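Local atomic coordinates of five-membered-cyclitol-phosphate synthase (Streptomyces citricolor, PDB entry 6K96), a protein that belongs to the myo-inositol-1-phosphate synthase family and binds nicotinamide-adenine-dinucleotide in a Rossmann-type domain. Residues L128-P133 against V152-C157. Sequence-based numbering, arbitrary orientation.
Sequences LLYSLP and VAFVNC. With NAD (nicotinamide-adenine-dinucleotide), chain G.
Strands 128-130 and 153-156 run parallel, their axes diverging by 19°, and are laced by alternating backbone hydrogen bonds: Leu-128 N to Ala-153 O (2.7 Å), Val-155 N to Leu-128 O and Tyr-130 N to Val-155 O, followed by a weak one from Cys-157 N to Tyr-130 O. They are the two strands of a beta-alpha-beta unit whose connection is helix 137-149, and they sit next to each other in the parallel sheet of a Rossmann-type dinucleotide-binding domain. Parallel pairing places bridged residues on the same face, and here each face has its own character. Leu-128, Tyr-130, Phe-154 and Asn-156 share one, where Tyr-130 and Phe-154 meet helix 137-149. The Phe-154 ring leans across to the neighbouring strand, its CZ reaching Tyr-130 CB at 3.4 Å, while Leu-128 CD2 approaches CE1 at the ring's edge. The phenylalanine and tyrosine rings lie side by side with their planes turned obliquely, 34° apart. Asn-156 has CG anti to its backbone nitrogen (chi1 -176°), which carries the amide alongside Tyr-130; OD1 lies near CD2 of that ring but accepts a hydrogen bond from Thr-158 N, while ND2 is held by Asp-182. On the other face Leu-129 and Val-155 pack against helix 292-313, and Leu-129 CD1 touches both Val-155 CG1 (3.7 Å) and Cys-157 SG. As expected of this fold, the cofactor lies beyond the carboxyl ends of the strands. Leu-132 sets its isobutyl group against the adenine, with CD2 close to C6A, and its carbonyl O accepts a hydrogen bond of 2.9 Å from O3D of nicotinamide-adenine-dinucleotide.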
loop_
_atom_site.group_PDB
_atom_site.type_symbol
_atom_site.label_atom_id
_atom_site.label_comp_id
_atom_site.label_asym_id
_atom_site.label_seq_id
_atom_site.Cartn_x
_atom_site.Cartn_y
_atom_site.Cartn_z
ATOM N N LEU B 128 -1.815 28.888 30.514
ATOM C CA LEU B 128 -2.006 29.479 29.176
ATOM C C LEU B 128 -1.377 28.520 28.172
ATOM O O LEU B 128 -0.193 28.226 28.319
ATOM C CB LEU B 128 -1.369 30.860 29.100
ATOM C CG LEU B 128 -1.451 31.449 27.695
ATOM C CD1 LEU B 128 -2.865 31.790 27.341
ATOM C CD2 LEU B 128 -0.583 32.651 27.542
ATOM N N LEU B 129 -2.184 27.985 27.258
ATOM C CA LEU B 129 -1.754 27.121 26.127
ATOM C C LEU B 129 -1.459 28.002 24.903
ATOM O O LEU B 129 -2.400 28.601 24.295
ATOM C CB LEU B 129 -2.861 26.105 25.818
ATOM C CG LEU B 129 -2.559 25.132 24.677
ATOM C CD1 LEU B 129 -1.364 24.253 25.015
ATOM C CD2 LEU B 129 -3.786 24.301 24.358
ATOM N N TYR B 130 -0.192 28.060 24.524
ATOM C CA TYR B 130 0.260 28.788 23.337
ATOM C C TYR B 130 0.114 27.893 22.123
ATOM O O TYR B 130 0.893 26.914 22.001
ATOM C CB TYR B 130 1.712 29.218 23.537
ATOM C CG TYR B 130 2.300 29.944 22.355
ATOM C CD1 TYR B 130 1.954 31.263 22.100
ATOM C CD2 TYR B 130 3.172 29.314 21.481
ATOM C CE1 TYR B 130 2.496 31.958 21.024
ATOM C CE2 TYR B 130 3.702 29.991 20.390
ATOM C CZ TYR B 130 3.383 31.325 20.170
ATOM O OH TYR B 130 3.927 32.007 19.122
ATOM N N SER B 131 -0.801 28.202 21.233
ATOM C CA SER B 131 -1.122 27.258 20.132
ATOM C C SER B 131 -1.250 28.021 18.817
ATOM O O SER B 131 -2.132 27.682 18.005
ATOM C CB SER B 131 -2.368 26.471 20.440
ATOM O OG SER B 131 -2.332 25.185 19.801
ATOM N N LEU B 132 -0.344 28.959 18.597
ATOM C CA LEU B 132 -0.272 29.804 17.380
ATOM C C LEU B 132 0.449 29.043 16.277
ATOM O O LEU B 132 1.078 28.014 16.508
ATOM C CB LEU B 132 0.511 31.092 17.703
ATOM C CG LEU B 132 -0.302 32.291 18.198
ATOM C CD1 LEU B 132 -0.849 31.990 19.577
ATOM C CD2 LEU B 132 0.546 33.535 18.253
ATOM N N PRO B 133 0.451 29.617 15.058
ATOM C CA PRO B 133 1.254 29.059 13.984
ATOM C C PRO B 133 2.736 28.960 14.389
ATOM O O PRO B 133 3.230 29.684 15.270
ATOM C CB PRO B 133 1.002 30.052 12.815
ATOM C CG PRO B 133 -0.296 30.749 13.133
ATOM C CD PRO B 133 -0.330 30.811 14.650
ATOM N N VAL B 152 0.727 32.762 35.698
ATOM C CA VAL B 152 -0.009 31.643 35.045
ATOM C C VAL B 152 0.993 30.711 34.316
ATOM O O VAL B 152 1.881 31.200 33.572
ATOM C CB VAL B 152 -1.097 32.238 34.135
ATOM C CG1 VAL B 152 -1.639 31.199 33.157
ATOM C CG2 VAL B 152 -2.228 32.867 34.940
ATOM N N ALA B 153 0.898 29.400 34.544
ATOM C CA ALA B 153 1.741 28.362 33.884
ATOM C C ALA B 153 1.663 28.525 32.347
ATOM O O ALA B 153 0.571 28.846 31.828
ATOM C CB ALA B 153 1.320 26.962 34.321
ATOM N N PHE B 154 2.770 28.293 31.643
ATOM C CA PHE B 154 2.850 28.422 30.166
ATOM C C PHE B 154 3.201 27.085 29.500
ATOM O O PHE B 154 4.208 26.451 29.893
ATOM C CB PHE B 154 3.953 29.397 29.779
ATOM C CG PHE B 154 3.859 29.886 28.363
ATOM C CD1 PHE B 154 2.873 30.787 27.997
ATOM C CD2 PHE B 154 4.785 29.489 27.415
ATOM C CE1 PHE B 154 2.826 31.294 26.704
ATOM C CE2 PHE B 154 4.703 29.961 26.111
ATOM C CZ PHE B 154 3.733 30.867 25.758
ATOM N N VAL B 155 2.483 26.731 28.425
ATOM C CA VAL B 155 2.757 25.510 27.606
ATOM C C VAL B 155 3.050 25.914 26.163
ATOM O O VAL B 155 2.135 26.385 25.497
ATOM C CB VAL B 155 1.577 24.514 27.653
ATOM C CG1 VAL B 155 1.773 23.367 26.665
ATOM C CG2 VAL B 155 1.334 23.959 29.049
ATOM N N ASN B 156 4.246 25.606 25.670
ATOM C CA ASN B 156 4.652 25.885 24.267
ATOM C C ASN B 156 4.466 24.647 23.356
ATOM O O ASN B 156 5.382 23.765 23.331
ATOM C CB ASN B 156 6.095 26.379 24.228
ATOM C CG ASN B 156 6.486 26.757 22.831
ATOM O OD1 ASN B 156 5.633 26.927 21.986
ATOM N ND2 ASN B 156 7.764 26.937 22.590
ATOM N N CYS B 157 3.408 24.631 22.531
ATOM C CA CYS B 157 3.235 23.624 21.444
ATOM C C CYS B 157 4.259 23.740 20.309
ATOM O O CYS B 157 4.359 22.700 19.534
ATOM C CB CYS B 157 1.941 23.768 20.659
ATOM S SG CYS B 157 0.511 23.525 21.694
HETATM P PA NAD G . -4.074 26.369 13.560
HETATM O O1A NAD G . -3.523 27.023 12.352
HETATM O O2A NAD G . -5.306 25.535 13.342
HETATM O O5B NAD G . -4.273 27.325 14.799
HETATM C C5B NAD G . -3.587 28.595 14.700
HETATM C C4B NAD G . -4.445 29.665 15.321
HETATM O O4B NAD G . -3.666 30.824 15.769
HETATM C C3B NAD G . -5.490 30.229 14.353
HETATM O O3B NAD G . -6.724 30.353 15.049
HETATM C C2B NAD G . -4.921 31.610 14.039
HETATM O O2B NAD G . -6.000 32.323 13.507
HETATM C C1B NAD G . -4.425 31.979 15.441
HETATM N N9A NAD G . -3.553 33.129 15.569
HETATM C C8A NAD G . -2.696 33.564 14.587
HETATM N N7A NAD G . -1.937 34.565 14.971
HETATM C C5A NAD G . -2.288 34.788 16.298
HETATM C C6A NAD G . -1.819 35.722 17.245
HETATM N N6A NAD G . -0.852 36.593 16.978
HETATM N N1A NAD G . -2.339 35.667 18.501
HETATM C C2A NAD G . -3.313 34.766 18.734
HETATM N N3A NAD G . -3.837 33.859 17.914
HETATM C C4A NAD G . -3.277 33.904 16.690
HETATM O O3 NAD G . -2.936 25.426 14.140
HETATM P PN NAD G . -3.066 24.025 14.919
HETATM O O1N NAD G . -3.983 24.231 16.062
HETATM O O2N NAD G . -3.303 23.034 13.821
HETATM O O5D NAD G . -1.565 23.872 15.488
HETATM C C5D NAD G . -1.075 24.924 16.417
HETATM C C4D NAD G . 0.415 24.814 16.554
HETATM O O4D NAD G . 0.803 23.559 17.159
HETATM C C3D NAD G . 1.146 24.893 15.206
HETATM O O3D NAD G . 2.338 25.619 15.417
HETATM C C2D NAD G . 1.564 23.446 14.962
HETATM O O2D NAD G . 2.746 23.244 14.212
HETATM C C1D NAD G . 1.868 22.985 16.387
HETATM N N1N NAD G . 1.916 21.492 16.434
HETATM C C2N NAD G . 0.834 20.739 15.866
HETATM C C3N NAD G . 0.912 19.365 15.710
HETATM C C7N NAD G . -0.292 18.638 15.139
HETATM O O7N NAD G . -1.336 19.249 14.947
HETATM N N7N NAD G . -0.166 17.346 14.850
HETATM C C4N NAD G . 2.100 18.743 16.091
HETATM C C5N NAD G . 3.064 19.452 16.798
HETATM C C6N NAD G . 2.996 20.830 16.883
#